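Local coordinates for trehalose-6-phosphate phosphatase related protein (PDB 1U02) that removes the phosphate from trehalose 6-phosphate to yield free trehalose, the last step of a trehalose biosynthesis route, with magnesium as cofactor, at residues G10-I15 against I213-I218; G27-I32 against R54-D59; L194-G199 against F207-Y212; Y42-R47 against N61-H66; L6-T11 against S22-G27. One frame throughout, in Å; residues are numbered along the deposited sequence.

In the fold
The chain enters through strand 3-7, the central strand from which contact 5 closes a short loop, bringing 22-27, at the start of helix 26-38, back to 6-11. Contact 1 sets out from the same stretch but closes only at the C-terminal helix 212-229, so that contacts 2, 3 and 4 all fall within its span. Contacts 2 and 4 cross: their segments alternate as helix 26-38, strand 40-44, the end of helix 49-55 and strand 61-64 follow one another, which ties two successive crossovers of the sheet together. Contact 3 comes last and in series, pairing 194-199 with the edge strand 207-209, immediately ahead of the helix used by contact 1.

Contact 1: G10-I15 against I213-I218; sequences GTLVPI and IEMRKI. With NA (sodium ion), chain C.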
# COMPACT_ATOMS: atom_id res chain seq x y z
N GLY A 10 4.40 6.73 -2.58
CA GLY A 10 4.71 7.90 -1.79
C GLY A 10 5.86 7.68 -0.83
O GLY A 10 6.28 8.61 -0.13
N THR A 11 6.38 6.45 -0.79
CA THR A 11 7.49 6.12 0.10
C THR A 11 8.74 5.72 -0.69
O THR A 11 9.81 6.28 -0.49
CB THR A 11 7.08 4.99 1.07
OG1 THR A 11 5.99 5.46 1.89
CG2 THR A 11 8.25 4.60 1.97
N LEU A 12 8.59 4.75 -1.60
CA LEU A 12 9.70 4.31 -2.43
C LEU A 12 9.58 4.92 -3.83
O LEU A 12 10.57 5.06 -4.55
CB LEU A 12 9.73 2.78 -2.54
CG LEU A 12 9.89 2.03 -1.21
CD1 LEU A 12 9.95 0.53 -1.46
CD2 LEU A 12 11.17 2.50 -0.50
N VAL A 13 8.36 5.26 -4.22
CA VAL A 13 8.10 5.88 -5.51
C VAL A 13 7.19 7.07 -5.22
O VAL A 13 6.51 7.10 -4.19
CB VAL A 13 7.38 4.91 -6.50
CG1 VAL A 13 8.29 3.73 -6.82
CG2 VAL A 13 6.07 4.43 -5.90
N PRO A 14 7.17 8.07 -6.11
CA PRO A 14 6.31 9.23 -5.88
C PRO A 14 4.84 8.94 -6.18
O PRO A 14 4.51 7.98 -6.89
CB PRO A 14 6.88 10.27 -6.83
CG PRO A 14 7.29 9.44 -8.01
CD PRO A 14 7.95 8.23 -7.36
N ILE A 15 3.97 9.76 -5.62
CA ILE A 15 2.54 9.64 -5.86
C ILE A 15 2.36 10.34 -7.19
O ILE A 15 2.85 11.46 -7.37
CB ILE A 15 1.73 10.39 -4.79
CG1 ILE A 15 1.97 9.75 -3.42
CG2 ILE A 15 0.24 10.34 -5.13
CD1 ILE A 15 1.48 8.32 -3.33
N ILE A 213 12.82 10.30 -2.59
CA ILE A 213 14.22 10.43 -2.96
C ILE A 213 15.11 10.34 -1.72
O ILE A 213 16.10 9.60 -1.70
CB ILE A 213 14.47 11.76 -3.68
CG1 ILE A 213 13.67 11.79 -4.98
CG2 ILE A 213 15.96 11.95 -3.95
CD1 ILE A 213 13.63 13.14 -5.66
N GLU A 214 14.74 11.07 -0.67
CA GLU A 214 15.53 11.04 0.57
C GLU A 214 15.37 9.66 1.21
O GLU A 214 16.32 9.11 1.77
CB GLU A 214 15.04 12.12 1.54
CG GLU A 214 16.08 12.49 2.60
CD GLU A 214 15.54 13.48 3.64
OE1 GLU A 214 14.75 14.37 3.27
OE2 GLU A 214 15.94 13.38 4.82
N MSE A 215 14.17 9.10 1.13
CA MSE A 215 13.91 7.78 1.69
C MSE A 215 14.85 6.76 1.04
O MSE A 215 15.44 5.92 1.72
CB MSE A 215 12.46 7.37 1.44
CG MSE A 215 12.08 6.02 2.03
SE MSE A 215 12.10 6.01 3.99
CE MSE A 215 13.50 4.74 4.24
N ARG A 216 15.00 6.84 -0.28
CA ARG A 216 15.87 5.92 -0.99
C ARG A 216 17.32 6.10 -0.54
O ARG A 216 18.08 5.13 -0.44
CB ARG A 216 15.79 6.16 -2.50
CG ARG A 216 14.48 5.74 -3.12
CD ARG A 216 14.57 5.79 -4.64
NE ARG A 216 13.31 5.42 -5.27
CZ ARG A 216 13.14 5.34 -6.59
NH1 ARG A 216 14.15 5.60 -7.40
NH2 ARG A 216 11.96 4.99 -7.10
N LYS A 217 17.69 7.34 -0.26
CA LYS A 217 19.04 7.67 0.17
C LYS A 217 19.34 7.03 1.52
O LYS A 217 20.45 6.56 1.75
CB LYS A 217 19.21 9.18 0.26
CG LYS A 217 20.65 9.64 0.33
CD LYS A 217 20.74 11.16 0.28
CE LYS A 217 22.19 11.61 0.19
NZ LYS A 217 22.31 13.09 0.09
N ILE A 218 18.35 7.01 2.41
CA ILE A 218 18.53 6.41 3.72
C ILE A 218 18.73 4.90 3.57
O ILE A 218 19.59 4.31 4.23
CB ILE A 218 17.30 6.69 4.63
CG1 ILE A 218 17.34 8.13 5.12
CG2 ILE A 218 17.28 5.72 5.81
CD1 ILE A 218 18.55 8.45 5.99
NA NA C . 2.56 5.87 -7.06
O HOH W 1 0.49 7.32 -7.29
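The guanidinium of Arg-216 meets the loop 10-15 with its edge: Leu-12 O and Val-13 CG1 both lie near its plane, and neither face is used by this loop. Two nitrogens grip one carbonyl oxygen side-on, NE and NH2 each standing 2.9 Å from Leu-12 O. Both bonds are somewhat bent, with N-H...O angles of 146° and 141°, as expected when one acceptor sits between two donors. The side chain runs extended from CG to NE, and this carries the group off the helix to the loop. There NH2 also passes Val-13 CG1 at 3.9 Å, while NH1 turns to a salt bridge with Asp-25. A leucine in place of Arg-216 would probably leave the Leu-12 carbonyl without its paired donors and Asp-25 without its charged mate.

Immediately before it on the helix, the selenomethionine Met-215 lies beside Thr-11, with CG 4.1 Å from Thr-11 CG2. The same CG comes within 3.4 Å of Thr-11 O, a buried oxygen that has no hydrogen-bonding partner in the model. Pro-14 O meanwhile joins Asp-9 and Ser-22 in binding the sodium ion. The C-terminal helix thus backs the end of what looks like the DxDx(T/V) motif of HAD phosphatases, which starts at the end of strand 3-7 and runs into this loop with Thr-11.

Contact 2: G27-I32 against R54-D59; sequences GLLSLI and RFLPLD
Leu-29, Leu-58 and Leu-56 bury the greatest areas here, and the rest of the contact is arranged round them. Leu-29 reaches across with one methyl: CD2 lies 4.1 Å from Leu-56 CD1, equally close to Pro-57 CD, and 4.2 Å from Leu-58 CG. Leu-29 and Leu-56 run alongside each other with opposite headings, whereas the proline ring is met nearly perpendicularly. Leu-58 sends CD1 to the helix, 3.7 Å from Leu-29 O and 3.5 Å from Ile-32 CG2. Leu-56, with its CG anti to the backbone N (chi1 -168°), also brings CD1 to Leu-28 CG.

Pro-57 is the centre of an inverse gamma turn, closed by Leu-58 N to Leu-56 O (2.7 Å), and all three residues of this turn touch the helix. In the fold this joins helix 26-38 to the end of helix 49-55, two successive crossover helices of the HAD sheet, and Leu-56 continues inward to Ile-43 of strand 40-44. No hydrogen bond spans the two segments: what holds them is the burial of aliphatic carbon, dependent on shape rather than on direction.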
# COMPACT_ATOMS: atom_id res chain seq x y z
N GLY A 27 17.04 2.32 -10.51
CA GLY A 27 17.62 2.75 -9.25
C GLY A 27 16.99 2.07 -8.05
O GLY A 27 17.69 1.60 -7.14
N LEU A 28 15.67 2.01 -8.04
CA LEU A 28 14.95 1.38 -6.94
C LEU A 28 15.19 -0.13 -6.96
O LEU A 28 15.33 -0.75 -5.91
CB LEU A 28 13.45 1.69 -7.03
CG LEU A 28 12.58 1.08 -5.91
CD1 LEU A 28 13.13 1.48 -4.55
CD2 LEU A 28 11.13 1.55 -6.06
N LEU A 29 15.22 -0.71 -8.15
CA LEU A 29 15.44 -2.15 -8.28
C LEU A 29 16.79 -2.53 -7.66
O LEU A 29 16.89 -3.53 -6.95
CB LEU A 29 15.40 -2.57 -9.76
CG LEU A 29 14.01 -2.51 -10.40
CD1 LEU A 29 14.09 -2.71 -11.91
CD2 LEU A 29 13.12 -3.57 -9.77
N SER A 30 17.82 -1.72 -7.91
CA SER A 30 19.15 -1.99 -7.37
C SER A 30 19.16 -1.85 -5.84
O SER A 30 19.68 -2.72 -5.13
CB SER A 30 20.16 -1.02 -7.99
OG SER A 30 21.43 -1.08 -7.35
N LEU A 31 18.57 -0.77 -5.34
CA LEU A 31 18.50 -0.51 -3.90
C LEU A 31 17.82 -1.62 -3.11
O LEU A 31 18.34 -2.08 -2.10
CB LEU A 31 17.75 0.80 -3.64
CG LEU A 31 18.53 2.11 -3.75
CD1 LEU A 31 17.54 3.27 -3.65
CD2 LEU A 31 19.57 2.19 -2.64
N ILE A 32 16.64 -2.03 -3.57
CA ILE A 32 15.89 -3.07 -2.87
C ILE A 32 16.56 -4.42 -3.06
O ILE A 32 16.58 -5.25 -2.15
CB ILE A 32 14.42 -3.11 -3.36
CG1 ILE A 32 13.75 -1.76 -3.07
CG2 ILE A 32 13.66 -4.22 -2.65
CD1 ILE A 32 13.75 -1.39 -1.59
N ARG A 54 4.66 -7.06 -10.39
CA ARG A 54 5.12 -6.56 -11.68
C ARG A 54 5.85 -5.22 -11.52
O ARG A 54 6.79 -4.94 -12.26
CB ARG A 54 3.97 -6.44 -12.69
CG ARG A 54 2.84 -5.50 -12.35
CD ARG A 54 1.81 -5.52 -13.49
NE ARG A 54 0.71 -4.58 -13.29
CZ ARG A 54 -0.47 -4.90 -12.76
NH1 ARG A 54 -0.71 -6.15 -12.38
NH2 ARG A 54 -1.40 -3.97 -12.62
N PHE A 55 5.44 -4.41 -10.54
CA PHE A 55 6.11 -3.12 -10.31
C PHE A 55 7.54 -3.33 -9.82
O PHE A 55 8.46 -2.64 -10.25
CB PHE A 55 5.40 -2.30 -9.22
CG PHE A 55 4.12 -1.65 -9.65
CD1 PHE A 55 3.85 -1.37 -10.99
CD2 PHE A 55 3.19 -1.25 -8.69
CE1 PHE A 55 2.68 -0.70 -11.36
CE2 PHE A 55 2.02 -0.59 -9.04
CZ PHE A 55 1.76 -0.31 -10.38
N LEU A 56 7.70 -4.28 -8.90
CA LEU A 56 8.98 -4.58 -8.28
C LEU A 56 9.23 -6.09 -8.33
O LEU A 56 9.11 -6.77 -7.31
CB LEU A 56 8.92 -4.13 -6.81
CG LEU A 56 10.16 -4.05 -5.94
CD1 LEU A 56 11.00 -2.87 -6.39
CD2 LEU A 56 9.74 -3.86 -4.47
N PRO A 57 9.61 -6.62 -9.50
CA PRO A 57 9.85 -8.06 -9.66
C PRO A 57 11.09 -8.63 -8.98
O PRO A 57 11.95 -9.23 -9.63
CB PRO A 57 9.86 -8.24 -11.18
CG PRO A 57 10.49 -6.97 -11.66
CD PRO A 57 9.91 -5.88 -10.75
N LEU A 58 11.17 -8.44 -7.67
CA LEU A 58 12.30 -8.93 -6.88
C LEU A 58 11.84 -9.98 -5.89
O LEU A 58 10.65 -10.10 -5.60
CB LEU A 58 12.95 -7.78 -6.10
CG LEU A 58 13.49 -6.60 -6.90
CD1 LEU A 58 13.94 -5.50 -5.94
CD2 LEU A 58 14.65 -7.06 -7.78
N ASP A 59 12.80 -10.73 -5.36
CA ASP A 59 12.51 -11.77 -4.39
C ASP A 59 12.39 -11.16 -3.00
O ASP A 59 13.35 -11.14 -2.23
CB ASP A 59 13.62 -12.82 -4.41
CG ASP A 59 13.43 -13.90 -3.36
OD1 ASP A 59 12.30 -14.41 -3.23
OD2 ASP A 59 14.42 -14.24 -2.68

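Contact 3: L194-G199 against F207-Y212; sequences LTIKVG and FHVADY
Lys-197 and His-208 lie alongside each other on one face of the sheet. The lysine CB stands 3.9 Å from His-208 CD2 and its CG closer, at 3.7 Å. The bend at chi2 (72°) sends CD outward from the strand, CE runs on along it, and a second bend at chi4 (56°) folds NZ back toward the backbone; the side chain as a whole also touches Thr-203 and Ala-205. At the tip NZ donates to Val-198 O over 3.1 Å, from above the carbonyl plane; weaker bonds run to Gly-199 O, Glu-200 O and Asp-179 O.

The backbones beneath form the parallel edge of the central HAD sheet, strand 207-209 being its outermost member on this side. Val-209 N to Lys-197 O (2.8 Å) is one of four backbone bonds between them. With a serine at the lysine position, the imidazole is likely to lose its aliphatic neighbour and Val-198 O its amine donor. The imidazole itself has Lys-197 O over one face, while NE2 makes a weak, bent bond to Gly-199 O at its edge. On the other face of the sheet Val-198 CG2 meets Val-209 CG2 at 3.6 Å, and Met-215 of helix 212-229 packs on Val-198.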
# COMPACT_ATOMS: atom_id res chain seq x y z
N LEU A 194 11.73 1.43 14.73
CA LEU A 194 12.35 2.61 14.14
C LEU A 194 11.40 3.09 13.05
O LEU A 194 11.48 2.65 11.90
CB LEU A 194 13.72 2.26 13.55
CG LEU A 194 14.69 3.43 13.30
CD1 LEU A 194 16.05 2.88 12.87
CD2 LEU A 194 14.14 4.36 12.24
N THR A 195 10.49 3.98 13.43
CA THR A 195 9.50 4.52 12.51
C THR A 195 10.03 5.69 11.69
O THR A 195 10.64 6.61 12.23
CB THR A 195 8.25 4.95 13.30
OG1 THR A 195 8.65 5.76 14.42
CG2 THR A 195 7.50 3.72 13.82
N ILE A 196 9.78 5.65 10.39
CA ILE A 196 10.25 6.70 9.48
C ILE A 196 9.10 7.29 8.67
O ILE A 196 8.44 6.58 7.90
CB ILE A 196 11.30 6.14 8.49
CG1 ILE A 196 12.47 5.51 9.26
CG2 ILE A 196 11.78 7.24 7.57
CD1 ILE A 196 13.47 4.81 8.36
N LYS A 197 8.86 8.58 8.83
CA LYS A 197 7.79 9.25 8.09
C LYS A 197 8.36 9.91 6.84
O LYS A 197 9.41 10.54 6.89
CB LYS A 197 7.14 10.32 8.97
CG LYS A 197 6.10 11.21 8.27
CD LYS A 197 4.81 10.45 7.97
CE LYS A 197 3.69 11.41 7.55
NZ LYS A 197 4.08 12.24 6.38
N VAL A 198 7.67 9.74 5.72
CA VAL A 198 8.10 10.35 4.47
C VAL A 198 7.09 11.43 4.11
O VAL A 198 5.89 11.17 4.10
CB VAL A 198 8.13 9.32 3.31
CG1 VAL A 198 8.60 10.01 2.03
CG2 VAL A 198 9.05 8.16 3.66
N GLY A 199 7.58 12.63 3.82
CA GLY A 199 6.69 13.71 3.43
C GLY A 199 6.29 14.68 4.53
O GLY A 199 6.55 14.47 5.71
N PHE A 207 11.94 9.07 13.01
CA PHE A 207 12.78 9.72 12.01
C PHE A 207 11.88 10.28 10.92
O PHE A 207 10.82 9.71 10.63
CB PHE A 207 13.77 8.72 11.42
CG PHE A 207 14.91 9.35 10.67
CD1 PHE A 207 15.84 10.15 11.33
CD2 PHE A 207 15.07 9.13 9.30
CE1 PHE A 207 16.92 10.71 10.65
CE2 PHE A 207 16.15 9.68 8.61
CZ PHE A 207 17.07 10.47 9.28
N HIS A 208 12.29 11.38 10.30
CA HIS A 208 11.47 11.98 9.26
C HIS A 208 12.28 12.40 8.04
O HIS A 208 13.32 13.03 8.18
CB HIS A 208 10.74 13.20 9.84
CG HIS A 208 9.81 13.87 8.87
ND1 HIS A 208 10.25 14.49 7.72
CD2 HIS A 208 8.46 14.01 8.87
CE1 HIS A 208 9.22 14.97 7.06
NE2 HIS A 208 8.12 14.69 7.74
N VAL A 209 11.80 12.03 6.85
CA VAL A 209 12.46 12.39 5.60
C VAL A 209 11.49 13.18 4.70
O VAL A 209 10.27 13.07 4.84
CB VAL A 209 13.00 11.15 4.84
CG1 VAL A 209 14.14 10.53 5.63
CG2 VAL A 209 11.88 10.12 4.62
N ALA A 210 12.04 13.97 3.79
CA ALA A 210 11.24 14.82 2.91
C ALA A 210 10.40 14.14 1.82
O ALA A 210 9.23 14.47 1.64
CB ALA A 210 12.13 15.88 2.27
N ASP A 211 11.01 13.21 1.09
CA ASP A 211 10.30 12.52 0.01
C ASP A 211 10.88 11.14 -0.25
O ASP A 211 11.74 10.67 0.49
CB ASP A 211 10.36 13.34 -1.28
CG ASP A 211 11.76 13.79 -1.63
OD1 ASP A 211 12.73 13.14 -1.19
OD2 ASP A 211 11.90 14.80 -2.35
N TYR A 212 10.42 10.49 -1.32
CA TYR A 212 10.88 9.15 -1.67
C TYR A 212 12.36 9.18 -2.04
O TYR A 212 13.07 8.20 -1.85
CB TYR A 212 10.04 8.58 -2.82
CG TYR A 212 10.37 9.15 -4.17
CD1 TYR A 212 11.26 8.49 -5.01
CD2 TYR A 212 9.82 10.35 -4.59
CE1 TYR A 212 11.59 9.02 -6.26
CE2 TYR A 212 10.15 10.89 -5.84
CZ TYR A 212 11.03 10.22 -6.66
OH TYR A 212 11.36 10.73 -7.89

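Contact 4: Y42-R47 against N61-H66; sequences YIVTGR and NMICYH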
# COMPACT_ATOMS: atom_id res chain seq x y z
N TYR A 42 10.11 -6.45 3.69
CA TYR A 42 8.69 -6.55 3.39
C TYR A 42 8.17 -5.26 2.77
O TYR A 42 8.45 -4.17 3.27
CB TYR A 42 7.88 -6.78 4.66
CG TYR A 42 7.92 -8.18 5.22
CD1 TYR A 42 6.90 -9.08 4.95
CD2 TYR A 42 8.96 -8.59 6.05
CE1 TYR A 42 6.90 -10.36 5.50
CE2 TYR A 42 8.98 -9.87 6.60
CZ TYR A 42 7.94 -10.75 6.32
OH TYR A 42 7.94 -12.01 6.87
N ILE A 43 7.43 -5.39 1.67
CA ILE A 43 6.80 -4.23 1.06
C ILE A 43 5.41 -4.28 1.69
O ILE A 43 4.77 -5.33 1.67
CB ILE A 43 6.64 -4.36 -0.47
CG1 ILE A 43 8.01 -4.36 -1.15
CG2 ILE A 43 5.79 -3.21 -1.00
CD1 ILE A 43 8.82 -3.10 -0.91
N VAL A 44 4.95 -3.18 2.28
CA VAL A 44 3.63 -3.14 2.90
C VAL A 44 2.83 -2.11 2.13
O VAL A 44 3.18 -0.93 2.12
CB VAL A 44 3.71 -2.75 4.38
CG1 VAL A 44 2.33 -2.79 5.01
CG2 VAL A 44 4.65 -3.70 5.11
N THR A 45 1.74 -2.54 1.50
CA THR A 45 0.99 -1.64 0.65
C THR A 45 -0.50 -1.96 0.58
O THR A 45 -0.96 -2.98 1.08
CB THR A 45 1.58 -1.75 -0.77
OG1 THR A 45 0.82 -0.98 -1.70
CG2 THR A 45 1.57 -3.23 -1.21
N GLY A 46 -1.25 -1.06 -0.05
CA GLY A 46 -2.67 -1.27 -0.22
C GLY A 46 -2.86 -1.90 -1.60
O GLY A 46 -3.95 -2.34 -1.96
N ARG A 47 -1.77 -1.94 -2.36
CA ARG A 47 -1.77 -2.54 -3.70
C ARG A 47 -1.93 -4.05 -3.57
O ARG A 47 -1.79 -4.60 -2.48
CB ARG A 47 -0.44 -2.27 -4.41
CG ARG A 47 -0.09 -0.80 -4.63
CD ARG A 47 -0.68 -0.26 -5.92
NE ARG A 47 -0.07 1.02 -6.26
CZ ARG A 47 -0.18 1.62 -7.43
NH1 ARG A 47 -0.89 1.06 -8.41
NH2 ARG A 47 0.42 2.79 -7.63
N ASN A 61 9.28 -10.31 0.36
CA ASN A 61 7.96 -10.61 0.91
C ASN A 61 7.08 -9.38 0.84
O ASN A 61 7.57 -8.25 0.72
CB ASN A 61 8.08 -11.10 2.36
CG ASN A 61 8.73 -12.46 2.46
OD1 ASN A 61 8.47 -13.35 1.64
ND2 ASN A 61 9.56 -12.65 3.48
N MSE A 62 5.77 -9.57 0.93
CA MSE A 62 4.88 -8.44 0.87
C MSE A 62 3.57 -8.65 1.62
O MSE A 62 3.04 -9.76 1.69
CB MSE A 62 4.60 -8.06 -0.59
CG MSE A 62 4.07 -9.20 -1.44
SE MSE A 62 3.95 -8.77 -3.34
CE MSE A 62 5.80 -9.03 -3.84
N ILE A 63 3.09 -7.56 2.20
CA ILE A 63 1.83 -7.53 2.91
C ILE A 63 1.01 -6.60 2.01
O ILE A 63 1.30 -5.40 1.94
CB ILE A 63 1.99 -6.91 4.33
CG1 ILE A 63 2.85 -7.83 5.20
CG2 ILE A 63 0.62 -6.73 4.97
CD1 ILE A 63 3.20 -7.25 6.56
N CYS A 64 0.02 -7.15 1.32
CA CYS A 64 -0.81 -6.37 0.40
C CYS A 64 -2.22 -6.10 0.90
O CYS A 64 -2.66 -6.70 1.88
CB CYS A 64 -0.86 -7.07 -0.96
SG CYS A 64 0.78 -7.30 -1.70
N TYR A 65 -2.93 -5.21 0.20
CA TYR A 65 -4.31 -4.85 0.57
C TYR A 65 -4.37 -4.44 2.04
O TYR A 65 -5.34 -4.75 2.74
CB TYR A 65 -5.26 -6.04 0.35
CG TYR A 65 -5.39 -6.54 -1.07
CD1 TYR A 65 -5.94 -5.73 -2.07
CD2 TYR A 65 -5.01 -7.84 -1.41
CE1 TYR A 65 -6.12 -6.21 -3.36
CE2 TYR A 65 -5.19 -8.33 -2.70
CZ TYR A 65 -5.75 -7.51 -3.67
OH TYR A 65 -5.97 -8.00 -4.94
N HIS A 66 -3.34 -3.73 2.50
CA HIS A 66 -3.29 -3.28 3.89
C HIS A 66 -3.36 -4.44 4.88
O HIS A 66 -3.72 -4.26 6.05
CB HIS A 66 -4.43 -2.29 4.17
CG HIS A 66 -4.25 -0.96 3.50
ND1 HIS A 66 -3.41 0.02 4.00
CD2 HIS A 66 -4.78 -0.45 2.36
CE1 HIS A 66 -3.43 1.07 3.19
NE2 HIS A 66 -4.25 0.81 2.19
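A beta-alpha-beta crossover brings Tyr-42 beside Asn-61, Ile-43 beside Met-62 and Val-44 beside Ile-63: after strand 40-44 the chain passes through helix 49-55 and returns as the parallel strand 61-64. The backbone ladder is regular, Ile-43 N to Asn-61 O, Ile-63 N to Ile-43 O (2.8 Å) and Thr-45 N to Ile-63 O.

Tyr-42 and Asn-61 extend in a common direction, and the asparagine CB lies over one face of the phenol ring, 3.8 Å from its centroid in a CH-pi contact. Ring and amide planes stand 43° apart; the amide OD1 is held elsewhere, by Asn-73 N. On the same face of the sheet Val-44 CG2 touches Ile-63 CD1 at 4.1 Å.

Past the strands the two chains stay locked. Tyr-65 and His-66 both have positive phi, and the resulting turn directs Tyr-65 N to Arg-47 O (3.0 Å) and His-66 N to Thr-45 O (2.9 Å). The His-66 ring lays a face over Gly-46 CA, its CD2 only 3.4 Å away, which the missing side chain of the glycine permits.

Thr-45 OG1, set anti to its own amide (chi1 175°), accepts from Arg-47 N at 2.8 Å and so closes an ST turn. Arg-47 makes salt bridges with Asp-9 and Glu-51. The position of Thr-45, just past the second strand in the chain and with its side chain about 5 Å from that of Asp-7 at the nearest atoms, is consistent with motif II of the HAD phosphatases.

Contact 5: L6-T11 against S22-G27; sequences LDYDGT and SYADAG. With MG (magnesium ion), chain B; NA (sodium ion), chain C.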
# COMPACT_ATOMS: atom_id res chain seq x y z
N LEU A 6 8.51 -1.57 4.33
CA LEU A 6 8.46 -0.35 3.53
C LEU A 6 7.17 -0.19 2.74
O LEU A 6 6.77 -1.09 2.00
CB LEU A 6 9.62 -0.33 2.54
CG LEU A 6 11.03 -0.54 3.09
CD1 LEU A 6 12.01 -0.84 1.95
CD2 LEU A 6 11.45 0.70 3.87
N ASP A 7 6.52 0.96 2.90
CA ASP A 7 5.32 1.27 2.13
C ASP A 7 5.85 1.51 0.72
O ASP A 7 7.04 1.80 0.55
CB ASP A 7 4.66 2.54 2.68
CG ASP A 7 3.56 3.07 1.77
OD1 ASP A 7 2.62 2.32 1.46
OD2 ASP A 7 3.64 4.25 1.38
N TYR A 8 5.00 1.41 -0.29
CA TYR A 8 5.44 1.61 -1.66
C TYR A 8 5.12 3.01 -2.20
O TYR A 8 6.02 3.85 -2.36
CB TYR A 8 4.81 0.55 -2.58
CG TYR A 8 5.40 0.49 -3.97
CD1 TYR A 8 6.71 0.03 -4.17
CD2 TYR A 8 4.67 0.91 -5.08
CE1 TYR A 8 7.27 -0.00 -5.44
CE2 TYR A 8 5.23 0.88 -6.37
CZ TYR A 8 6.54 0.42 -6.54
OH TYR A 8 7.10 0.40 -7.79
N ASP A 9 3.85 3.26 -2.49
CA ASP A 9 3.45 4.56 -3.03
C ASP A 9 3.69 5.72 -2.08
O ASP A 9 3.25 5.71 -0.93
CB ASP A 9 1.98 4.53 -3.44
CG ASP A 9 1.72 3.50 -4.51
OD1 ASP A 9 2.26 3.65 -5.63
OD2 ASP A 9 0.99 2.53 -4.23
N GLY A 10 4.40 6.73 -2.58
CA GLY A 10 4.71 7.90 -1.79
C GLY A 10 5.86 7.68 -0.83
O GLY A 10 6.28 8.61 -0.13
N THR A 11 6.38 6.45 -0.79
CA THR A 11 7.49 6.12 0.10
C THR A 11 8.74 5.72 -0.69
O THR A 11 9.81 6.28 -0.49
CB THR A 11 7.08 4.99 1.07
OG1 THR A 11 5.99 5.46 1.89
CG2 THR A 11 8.25 4.60 1.97
N SER A 22 3.25 3.25 -11.92
CA SER A 22 4.27 3.23 -10.87
C SER A 22 5.24 2.05 -10.78
O SER A 22 5.45 1.49 -9.70
CB SER A 22 3.61 3.45 -9.51
OG SER A 22 2.93 4.70 -9.50
N TYR A 23 5.84 1.69 -11.91
CA TYR A 23 6.82 0.61 -11.93
C TYR A 23 8.13 1.14 -11.35
O TYR A 23 8.45 2.31 -11.53
CB TYR A 23 7.04 0.14 -13.36
CG TYR A 23 5.92 -0.72 -13.87
CD1 TYR A 23 6.10 -2.09 -14.05
CD2 TYR A 23 4.67 -0.17 -14.16
CE1 TYR A 23 5.06 -2.90 -14.50
CE2 TYR A 23 3.62 -0.97 -14.61
CZ TYR A 23 3.83 -2.33 -14.79
OH TYR A 23 2.81 -3.13 -15.26
N ALA A 24 8.87 0.28 -10.67
CA ALA A 24 10.14 0.68 -10.07
C ALA A 24 11.20 0.90 -11.15
O ALA A 24 11.33 0.08 -12.07
CB ALA A 24 10.61 -0.38 -9.09
N ASP A 25 11.94 1.99 -11.06
CA ASP A 25 13.01 2.25 -12.03
C ASP A 25 14.24 1.47 -11.61
O ASP A 25 14.28 0.91 -10.51
CB ASP A 25 13.33 3.76 -12.13
CG ASP A 25 13.71 4.39 -10.80
OD1 ASP A 25 14.24 3.68 -9.91
OD2 ASP A 25 13.50 5.61 -10.64
N ALA A 26 15.24 1.42 -12.49
CA ALA A 26 16.48 0.68 -12.22
C ALA A 26 17.10 1.05 -10.87
O ALA A 26 17.63 0.18 -10.18
CB ALA A 26 17.49 0.93 -13.34
N GLY A 27 17.04 2.32 -10.51
CA GLY A 27 17.62 2.75 -9.25
C GLY A 27 16.99 2.07 -8.05
O GLY A 27 17.69 1.60 -7.14
MG MG B . 2.05 5.43 0.71
NA NA C . 2.56 5.87 -7.06
O HOH W 2 1.04 3.92 -0.31
O HOH W 3 0.75 6.84 0.02
O HOH W 4 0.86 4.83 2.35
O HOH W 1 0.49 7.32 -7.29
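Tyr-8 spans the gap to Ser-22 with a single donor, its hydroxyl, which gives a hydrogen bond to Ser-22 O over 2.7 Å. The phenol reaches across because CG is anti to the main-chain nitrogen (chi1 -168°); the accepting oxygen lies at the ring edge, in its plane.

Asp-9 and Ser-22 do not bond each other directly. With first torsions near -60°, each aims an oxygen at the same sodium ion: Asp-9 OD1 and Ser-22 OG are both 2.7 Å from it, and Pro-14 O and a water complete the group. The second carboxylate oxygen of Asp-9 is engaged by Arg-47.

The backbone of Asp-9 serves the other metal. Its O lies 2.0 Å from magnesium, Asp-7 OD2 2.1 Å, and three waters and Asp-179 bring the ligands to six. Thr-11 OG1 donates to the anti lone pair of Asp-7 OD2, a second grip on a magnesium-bound oxygen, while OD1 of this likely nucleophile forms a salt bridge with Lys-161. Chemically, a shared sodium ion and one hydrogen bond, from Tyr-8 OH, join the two segments, and Asp-9 couples that junction to the magnesium site.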